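Long-range contact in D-glycerate 3-kinase (Cryptococcus neoformans var. grubii serotype A, PDB 6CKG), which probably transfers a phosphate from ATP to the 3-hydroxyl of D-glycerate: residues Leu84-Leu97 and Leu107-Leu121. Sequence-based numbering, arbitrary orientation.
Sequences LDDFYLTHSDQVKL and LNGRGPAGTHDLPLL. With EDO (1,2-ethanediol), chain C.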
ATOM      1  N   LEU A  84      -5.274   0.653  -0.844  1.00 28.71           N
ATOM      2  CA  LEU A  84      -5.409  -0.440   0.121  1.00 24.17           C
ATOM      3  C   LEU A  84      -6.333  -0.083   1.288  1.00 26.01           C
ATOM      4  O   LEU A  84      -7.126  -0.920   1.737  1.00 29.89           O
ATOM      5  CB  LEU A  84      -4.029  -0.835   0.640  1.00 23.84           C
ATOM      6  CG  LEU A  84      -3.994  -2.010   1.616  1.00 23.73           C
ATOM      7  CD1 LEU A  84      -4.434  -3.261   0.881  1.00 27.24           C
ATOM      8  CD2 LEU A  84      -2.566  -2.166   2.152  1.00 21.66           C
ATOM      9  N   ASP A  85      -6.255   1.151   1.787  1.00 24.13           N
ATOM     10  CA  ASP A  85      -7.055   1.532   2.951  1.00 28.14           C
ATOM     11  C   ASP A  85      -8.553   1.501   2.661  1.00 36.57           C
ATOM     12  O   ASP A  85      -9.353   1.363   3.587  1.00 32.67           O
ATOM     13  CB  ASP A  85      -6.682   2.930   3.424  1.00 30.35           C
ATOM     14  CG  ASP A  85      -5.276   3.020   3.953  1.00 35.73           C
ATOM     15  OD1 ASP A  85      -4.478   2.066   3.770  1.00 34.06           O
ATOM     16  OD2 ASP A  85      -4.975   4.071   4.550  1.00 42.00           O
ATOM     17  N   ASP A  86      -8.961   1.658   1.400  1.00 29.55           N
ATOM     18  CA  ASP A  86     -10.386   1.578   1.098  1.00 30.33           C
ATOM     19  C   ASP A  86     -10.913   0.157   1.198  1.00 27.92           C
ATOM     20  O   ASP A  86     -12.131  -0.045   1.114  1.00 29.19           O
ATOM     21  CB  ASP A  86     -10.674   2.136  -0.297  1.00 34.17           C
ATOM     22  CG  ASP A  86     -10.602   3.634  -0.336  1.00 31.58           C
ATOM     23  OD1 ASP A  86     -11.257   4.269   0.517  1.00 32.99           O
ATOM     24  OD2 ASP A  86      -9.861   4.174  -1.195  1.00 37.90           O
ATOM     25  N   PHE A  87     -10.024  -0.814   1.391  1.00 26.46           N
ATOM     26  CA  PHE A  87     -10.360  -2.225   1.462  1.00 22.97           C
ATOM     27  C   PHE A  87     -10.163  -2.807   2.868  1.00 22.61           C
ATOM     28  O   PHE A  87     -10.115  -4.030   3.031  1.00 25.22           O
ATOM     29  CB  PHE A  87      -9.536  -2.995   0.432  1.00 21.68           C
ATOM     30  CG  PHE A  87      -9.947  -2.722  -0.995  1.00 27.03           C
ATOM     31  CD1 PHE A  87      -9.453  -1.620  -1.684  1.00 28.56           C
ATOM     32  CD2 PHE A  87     -10.824  -3.571  -1.645  1.00 25.44           C
ATOM     33  CE1 PHE A  87      -9.841  -1.372  -2.992  1.00 33.51           C
ATOM     34  CE2 PHE A  87     -11.218  -3.322  -2.961  1.00 29.06           C
ATOM     35  CZ  PHE A  87     -10.728  -2.227  -3.627  1.00 30.24           C
ATOM     36  N   TYR A  88     -10.076  -1.965   3.894  1.00 29.84           N
ATOM     37  CA  TYR A  88     -10.151  -2.476   5.263  1.00 26.07           C
ATOM     38  C   TYR A  88     -11.430  -3.288   5.471  1.00 28.88           C
ATOM     39  O   TYR A  88     -12.452  -3.062   4.813  1.00 28.08           O
ATOM     40  CB  TYR A  88     -10.131  -1.328   6.272  1.00 27.03           C
ATOM     41  CG  TYR A  88      -8.783  -0.709   6.590  1.00 26.17           C
ATOM     42  CD1 TYR A  88      -7.680  -1.497   6.931  1.00 25.55           C
ATOM     43  CD2 TYR A  88      -8.634   0.669   6.599  1.00 27.26           C
ATOM     44  CE1 TYR A  88      -6.474  -0.909   7.236  1.00 26.29           C
ATOM     45  CE2 TYR A  88      -7.445   1.260   6.905  1.00 28.52           C
ATOM     46  CZ  TYR A  88      -6.363   0.481   7.221  1.00 31.72           C
ATOM     47  OH  TYR A  88      -5.180   1.110   7.532  1.00 32.88           O
ATOM     48  N   LEU A  89     -11.365  -4.243   6.407  1.00 25.10           N
ATOM     49  CA  LEU A  89     -12.556  -4.947   6.867  1.00 27.82           C
ATOM     50  C   LEU A  89     -13.644  -3.960   7.255  1.00 26.07           C
ATOM     51  O   LEU A  89     -13.367  -2.834   7.684  1.00 25.42           O
ATOM     52  CB  LEU A  89     -12.232  -5.831   8.089  1.00 31.12           C
ATOM     53  CG  LEU A  89     -11.239  -6.965   7.858  1.00 28.41           C
ATOM     54  CD1 LEU A  89     -10.809  -7.552   9.224  1.00 23.63           C
ATOM     55  CD2 LEU A  89     -11.878  -8.020   6.948  1.00 26.37           C
ATOM     56  N   THR A  90     -14.897  -4.389   7.105  1.00 29.13           N
ATOM     57  CA  THR A  90     -15.984  -3.629   7.702  1.00 29.62           C
ATOM     58  C   THR A  90     -15.748  -3.557   9.207  1.00 35.64           C
ATOM     59  O   THR A  90     -15.012  -4.365   9.772  1.00 31.56           O
ATOM     60  CB  THR A  90     -17.342  -4.277   7.419  1.00 31.66           C
ATOM     61  OG1 THR A  90     -17.411  -5.536   8.092  1.00 33.50           O
ATOM     62  CG2 THR A  90     -17.556  -4.493   5.928  1.00 34.89           C
ATOM     63  N   HIS A  91     -16.367  -2.567   9.862  1.00 31.99           N
ATOM     64  CA  HIS A  91     -16.202  -2.451  11.310  1.00 31.34           C
ATOM     65  C   HIS A  91     -16.622  -3.737  12.022  1.00 32.91           C
ATOM     66  O   HIS A  91     -15.953  -4.185  12.962  1.00 33.90           O
ATOM     67  CB  HIS A  91     -17.001  -1.258  11.847  1.00 31.69           C
ATOM     68  CG  HIS A  91     -16.728  -0.955  13.291  1.00 35.80           C
ATOM     69  ND1 HIS A  91     -17.554  -1.376  14.312  1.00 37.01           N
ATOM     70  CD2 HIS A  91     -15.706  -0.292  13.885  1.00 34.79           C
ATOM     71  CE1 HIS A  91     -17.059  -0.980  15.471  1.00 38.47           C
ATOM     72  NE2 HIS A  91     -15.934  -0.325  15.240  1.00 37.01           N
ATOM     73  N   SER A  92     -17.734  -4.343  11.592  1.00 29.88           N
ATOM     74  CA  SER A  92     -18.194  -5.575  12.229  1.00 30.43           C
ATOM     75  C   SER A  92     -17.144  -6.681  12.128  1.00 29.59           C
ATOM     76  O   SER A  92     -16.853  -7.377  13.113  1.00 31.69           O
ATOM     77  CB  SER A  92     -19.518  -6.022  11.608  1.00 33.74           C
ATOM     78  OG  SER A  92     -20.089  -7.040  12.395  1.00 34.12           O
ATOM     79  N   ASP A  93     -16.563  -6.853  10.943  1.00 27.33           N
ATOM     80  CA  ASP A  93     -15.543  -7.877  10.731  1.00 33.52           C
ATOM     81  C   ASP A  93     -14.271  -7.575  11.509  1.00 34.65           C
ATOM     82  O   ASP A  93     -13.609  -8.495  11.999  1.00 34.74           O
ATOM     83  CB  ASP A  93     -15.215  -8.000   9.241  1.00 25.91           C
ATOM     84  CG  ASP A  93     -16.231  -8.838   8.483  1.00 36.84           C
ATOM     85  OD1 ASP A  93     -17.180  -9.360   9.107  1.00 38.85           O
ATOM     86  OD2 ASP A  93     -16.073  -8.976   7.257  1.00 40.81           O
ATOM     87  N   GLN A  94     -13.888  -6.293  11.596  1.00 31.98           N
ATOM     88  CA  GLN A  94     -12.710  -5.927  12.377  1.00 29.65           C
ATOM     89  C   GLN A  94     -12.925  -6.223  13.857  1.00 33.38           C
ATOM     90  O   GLN A  94     -12.009  -6.691  14.542  1.00 31.92           O
ATOM     91  CB  GLN A  94     -12.371  -4.450  12.171  1.00 27.94           C
ATOM     92  CG  GLN A  94     -11.288  -3.933  13.114  1.00 28.80           C
ATOM     93  CD  GLN A  94      -9.962  -4.656  12.952  1.00 32.28           C
ATOM     94  OE1 GLN A  94      -9.462  -4.822  11.834  1.00 28.16           O
ATOM     95  NE2 GLN A  94      -9.385  -5.095  14.071  1.00 27.04           N
ATOM     96  N   VAL A  95     -14.133  -5.959  14.363  1.00 33.21           N
ATOM     97  CA  VAL A  95     -14.444  -6.287  15.751  1.00 33.42           C
ATOM     98  C   VAL A  95     -14.312  -7.790  15.975  1.00 37.04           C
ATOM     99  O   VAL A  95     -13.740  -8.230  16.975  1.00 36.58           O
ATOM    100  CB  VAL A  95     -15.842  -5.764  16.124  1.00 34.92           C
ATOM    101  CG1 VAL A  95     -16.333  -6.344  17.462  1.00 40.90           C
ATOM    102  CG2 VAL A  95     -15.827  -4.247  16.182  1.00 39.10           C
ATOM    103  N   LYS A  96     -14.805  -8.595  15.027  1.00 36.88           N
ATOM    104  CA  LYS A  96     -14.668 -10.042  15.135  1.00 36.95           C
ATOM    105  C   LYS A  96     -13.206 -10.445  15.176  1.00 38.91           C
ATOM    106  O   LYS A  96     -12.815 -11.287  15.990  1.00 40.32           O
ATOM    107  CB  LYS A  96     -15.385 -10.735  13.976  1.00 35.18           C
ATOM    108  CG  LYS A  96     -16.905 -10.748  14.130  1.00 42.79           C
ATOM    109  CD  LYS A  96     -17.603 -11.330  12.915  1.00 43.37           C
ATOM    110  CE  LYS A  96     -19.128 -11.400  13.150  1.00 49.92           C
ATOM    111  NZ  LYS A  96     -19.886 -11.621  11.888  1.00 50.80           N
ATOM    112  N   LEU A  97     -12.380  -9.822  14.331  1.00 32.31           N
ATOM    113  CA  LEU A  97     -10.946 -10.106  14.325  1.00 33.84           C
ATOM    114  C   LEU A  97     -10.310  -9.739  15.658  1.00 37.65           C
ATOM    115  O   LEU A  97      -9.558 -10.531  16.237  1.00 36.94           O
ATOM    116  CB  LEU A  97     -10.273  -9.352  13.174  1.00 31.73           C
ATOM    117  CG  LEU A  97      -8.746  -9.391  13.103  1.00 35.52           C
ATOM    118  CD1 LEU A  97      -8.278 -10.826  12.921  1.00 37.48           C
ATOM    119  CD2 LEU A  97      -8.281  -8.508  11.970  1.00 33.38           C
ATOM    120  N   LEU A 107      -3.719  -6.190  16.094  1.00 34.90           N
ATOM    121  CA  LEU A 107      -4.997  -6.520  15.478  1.00 35.01           C
ATOM    122  C   LEU A 107      -6.190  -5.926  16.223  1.00 32.97           C
ATOM    123  O   LEU A 107      -7.339  -6.285  15.928  1.00 32.70           O
ATOM    124  CB  LEU A 107      -5.144  -8.035  15.359  1.00 29.29           C
ATOM    125  CG  LEU A 107      -4.054  -8.705  14.515  1.00 28.97           C
ATOM    126  CD1 LEU A 107      -4.118 -10.224  14.628  1.00 32.40           C
ATOM    127  CD2 LEU A 107      -4.172  -8.253  13.041  1.00 32.21           C
ATOM    128  N   ASN A 108      -5.960  -5.020  17.166  1.00 27.69           N
ATOM    129  CA  ASN A 108      -7.078  -4.470  17.914  1.00 38.88           C
ATOM    130  C   ASN A 108      -7.719  -3.292  17.189  1.00 37.88           C
ATOM    131  O   ASN A 108      -8.571  -2.611  17.762  1.00 43.48           O
ATOM    132  CB  ASN A 108      -6.639  -4.083  19.335  1.00 39.42           C
ATOM    133  CG  ASN A 108      -5.737  -2.859  19.370  1.00 52.43           C
ATOM    134  OD1 ASN A 108      -5.433  -2.254  18.339  1.00 51.67           O
ATOM    135  ND2 ASN A 108      -5.322  -2.475  20.569  1.00 60.54           N
ATOM    136  N   GLY A 109      -7.320  -3.054  15.949  1.00 32.81           N
ATOM    137  CA  GLY A 109      -7.899  -2.034  15.085  1.00 29.02           C
ATOM    138  C   GLY A 109      -7.264  -2.156  13.719  1.00 28.15           C
ATOM    139  O   GLY A 109      -6.335  -2.941  13.518  1.00 34.06           O
ATOM    140  N   ARG A 110      -7.764  -1.345  12.779  1.00 27.57           N
ATOM    141  CA  ARG A 110      -7.290  -1.394  11.402  1.00 23.90           C
ATOM    142  C   ARG A 110      -5.800  -1.068  11.306  1.00 31.15           C
ATOM    143  O   ARG A 110      -5.235  -0.344  12.133  1.00 30.91           O
ATOM    144  CB  ARG A 110      -8.061  -0.396  10.528  1.00 26.27           C
ATOM    145  CG  ARG A 110      -7.712   1.058  10.808  1.00 29.70           C
ATOM    146  CD  ARG A 110      -8.673   2.030  10.102  1.00 32.12           C
ATOM    147  NE  ARG A 110      -8.201   3.406  10.220  1.00 32.08           N
ATOM    148  CZ  ARG A 110      -8.851   4.387  10.841  1.00 38.80           C
ATOM    149  NH1 ARG A 110     -10.042   4.170  11.389  1.00 42.73           N
ATOM    150  NH2 ARG A 110      -8.315   5.600  10.894  1.00 33.37           N
ATOM    151  N   GLY A 111      -5.178  -1.568  10.238  1.00 26.34           N
ATOM    152  CA  GLY A 111      -3.833  -1.173   9.893  1.00 23.46           C
ATOM    153  C   GLY A 111      -3.035  -2.279   9.235  1.00 26.02           C
ATOM    154  O   GLY A 111      -2.821  -2.295   8.018  1.00 31.27           O
ATOM    155  N   PRO A 112      -2.568  -3.223  10.039  1.00 28.95           N
ATOM    156  CA  PRO A 112      -1.585  -4.200   9.565  1.00 27.28           C
ATOM    157  C   PRO A 112      -2.251  -5.352   8.824  1.00 27.42           C
ATOM    158  O   PRO A 112      -3.476  -5.435   8.722  1.00 26.12           O
ATOM    159  CB  PRO A 112      -0.915  -4.683  10.861  1.00 29.49           C
ATOM    160  CG  PRO A 112      -1.910  -4.448  11.904  1.00 33.29           C
ATOM    161  CD  PRO A 112      -2.697  -3.231  11.506  1.00 27.64           C
ATOM    162  N   ALA A 113      -1.396  -6.235   8.296  1.00 24.30           N
ATOM    163  CA  ALA A 113      -1.824  -7.447   7.616  1.00 21.98           C
ATOM    164  C   ALA A 113      -2.811  -8.225   8.471  1.00 27.94           C
ATOM    165  O   ALA A 113      -2.554  -8.510   9.649  1.00 30.75           O
ATOM    166  CB  ALA A 113      -0.602  -8.316   7.277  1.00 27.19           C
ATOM    167  N   GLY A 114      -3.948  -8.566   7.864  1.00 29.03           N
ATOM    168  CA  GLY A 114      -5.058  -9.206   8.534  1.00 26.34           C
ATOM    169  C   GLY A 114      -6.286  -8.323   8.651  1.00 28.21           C
ATOM    170  O   GLY A 114      -7.401  -8.845   8.800  1.00 27.78           O
ATOM    171  N   THR A 115      -6.114  -7.004   8.599  1.00 24.01           N
ATOM    172  CA  THR A 115      -7.215  -6.069   8.791  1.00 24.79           C
ATOM    173  C   THR A 115      -7.835  -5.600   7.469  1.00 26.78           C
ATOM    174  O   THR A 115      -8.622  -4.654   7.472  1.00 26.37           O
ATOM    175  CB  THR A 115      -6.741  -4.858   9.604  1.00 28.34           C
ATOM    176  OG1 THR A 115      -5.787  -4.102   8.843  1.00 31.31           O
ATOM    177  CG2 THR A 115      -6.104  -5.299  10.969  1.00 25.97           C
ATOM    178  N   HIS A 116      -7.503  -6.246   6.352  1.00 26.55           N
ATOM    179  CA  HIS A 116      -8.066  -5.928   5.045  1.00 25.02           C
ATOM    180  C   HIS A 116      -8.971  -7.058   4.589  1.00 28.89           C
ATOM    181  O   HIS A 116      -8.791  -8.219   4.969  1.00 26.73           O
ATOM    182  CB  HIS A 116      -6.959  -5.680   3.995  1.00 24.83           C
ATOM    183  CG  HIS A 116      -5.996  -4.615   4.401  1.00 24.31           C
ATOM    184  ND1 HIS A 116      -4.795  -4.899   5.018  1.00 26.57           N
ATOM    185  CD2 HIS A 116      -6.078  -3.264   4.339  1.00 24.95           C
ATOM    186  CE1 HIS A 116      -4.172  -3.770   5.305  1.00 23.65           C
ATOM    187  NE2 HIS A 116      -4.931  -2.762   4.913  1.00 23.49           N
ATOM    188  N   ASP A 117      -9.967  -6.696   3.780  1.00 26.96           N
ATOM    189  CA  ASP A 117     -10.946  -7.650   3.263  1.00 27.50           C
ATOM    190  C   ASP A 117     -10.346  -8.245   1.997  1.00 35.40           C
ATOM    191  O   ASP A 117     -10.461  -7.685   0.904  1.00 26.99           O
ATOM    192  CB  ASP A 117     -12.264  -6.941   3.001  1.00 25.33           C
ATOM    193  CG  ASP A 117     -13.375  -7.874   2.598  1.00 30.72           C
ATOM    194  OD1 ASP A 117     -13.114  -8.950   2.021  1.00 35.77           O
ATOM    195  OD2 ASP A 117     -14.533  -7.501   2.854  1.00 30.22           O
ATOM    196  N   LEU A 118      -9.700  -9.392   2.140  1.00 27.85           N
ATOM    197  CA  LEU A 118      -8.976  -9.960   1.006  1.00 29.35           C
ATOM    198  C   LEU A 118      -9.908 -10.501  -0.082  1.00 28.31           C
ATOM    199  O   LEU A 118      -9.585 -10.345  -1.267  1.00 33.42           O
ATOM    200  CB  LEU A 118      -7.998 -11.046   1.479  1.00 28.24           C
ATOM    201  CG  LEU A 118      -6.801 -10.481   2.255  1.00 28.93           C
ATOM    202  CD1 LEU A 118      -5.979 -11.614   2.878  1.00 34.35           C
ATOM    203  CD2 LEU A 118      -5.932  -9.647   1.336  1.00 28.61           C
ATOM    204  N   PRO A 119     -11.049 -11.137   0.242  1.00 31.56           N
ATOM    205  CA  PRO A 119     -12.003 -11.472  -0.839  1.00 30.13           C
ATOM    206  C   PRO A 119     -12.403 -10.272  -1.682  1.00 31.28           C
ATOM    207  O   PRO A 119     -12.477 -10.389  -2.913  1.00 32.09           O
ATOM    208  CB  PRO A 119     -13.198 -12.063  -0.083  1.00 31.96           C
ATOM    209  CG  PRO A 119     -12.558 -12.701   1.133  1.00 34.00           C
ATOM    210  CD  PRO A 119     -11.455 -11.754   1.524  1.00 31.25           C
ATOM    211  N   LEU A 120     -12.640  -9.114  -1.053  1.00 34.39           N
ATOM    212  CA  LEU A 120     -13.069  -7.933  -1.803  1.00 35.16           C
ATOM    213  C   LEU A 120     -11.929  -7.374  -2.650  1.00 31.96           C
ATOM    214  O   LEU A 120     -12.142  -6.984  -3.803  1.00 31.89           O
ATOM    215  CB  LEU A 120     -13.601  -6.861  -0.845  1.00 27.20           C
ATOM    216  CG  LEU A 120     -14.227  -5.617  -1.483  1.00 26.93           C
ATOM    217  CD1 LEU A 120     -15.397  -6.002  -2.382  1.00 32.98           C
ATOM    218  CD2 LEU A 120     -14.682  -4.611  -0.426  1.00 33.87           C
ATOM    219  N   LEU A 121     -10.726  -7.300  -2.082  1.00 32.82           N
ATOM    220  CA  LEU A 121      -9.545  -6.914  -2.851  1.00 32.36           C
ATOM    221  C   LEU A 121      -9.370  -7.793  -4.080  1.00 30.63           C
ATOM    222  O   LEU A 121      -9.170  -7.294  -5.193  1.00 31.31           O
ATOM    223  CB  LEU A 121      -8.304  -7.000  -1.963  1.00 31.51           C
ATOM    224  CG  LEU A 121      -8.060  -5.773  -1.098  1.00 31.10           C
ATOM    225  CD1 LEU A 121      -7.153  -6.113   0.090  1.00 27.61           C
ATOM    226  CD2 LEU A 121      -7.442  -4.690  -1.980  1.00 28.00           C
TER
HETATM  227  C1  EDO C 401     -11.850   3.603  -4.417  1.00 34.70           C
HETATM  228  O1  EDO C 401     -12.195   4.180  -3.140  1.00 33.34           O
HETATM  229  C2  EDO C 401     -10.901   2.430  -4.195  1.00 34.47           C
HETATM  230  O2  EDO C 401      -9.700   2.916  -3.578  1.00 30.94           O
HETATM  231  O   HOH W   1      -4.043  -0.173   5.313  1.00 30.11           O
HETATM  232  O   HOH W   2     -15.110  -7.101   5.762  1.00 27.15           O
HETATM  233  O   HOH W   3      -9.798  -3.298   9.589  1.00 23.47           O
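Tyr88 and His116 both swing CG anti to their carbonyl carbons (chi1 -79° and -56°), which runs the two rings alongside each other. Their planes are only 11° apart but displaced so far that one hardly covers the other, centroids 4.9 Å apart. Arg110 covers one face of Tyr88: its CB sits over the ring centre, 3.7 Å from the centroid, and its extended chain carries CD past Tyr88 CE2 before the guanidinium reaches Gly159. On His116, Leu84 packs its CD1 over one face while Thr115 OG1 lies off the opposite one. The imidazole's two nitrogens are both engaged, NE2 with a water that donates to Asp85 OD1 and ND1 with the hydroxyl of Tyr238, which fixes the ring's rotation.

The backbones of the same two residues form a single bridge. Asp117 N donates to Phe87 O at 2.8 Å, almost straight, and Leu89 N to Thr115 O at 3.0 Å; a water joins Thr115 O to Gln94 OE1. Beyond the bridge, Leu121 presses CD2 onto a face of the Phe87 ring, 3.7 Å from its centroid. At the other end, Gln94 NE2 bonds Ser98 OG and, weakly, Leu107 O, and Leu97 CD2 lies 3.3 Å from Gly114 O, with Leu107 CD2 farther off.

Asp117 N-caps helix 118-129 through OD1 and Leu120 N, while OD2 pairs with Arg163. Thr90 likewise caps helix 91-100. The contact thus joins the N-terminal ends of both helices, a water bridging Asp93 OD2 and Asp117 OD2, beside edge strand 79-83 of a mainly parallel sheet consistent with a P-loop kinase fold.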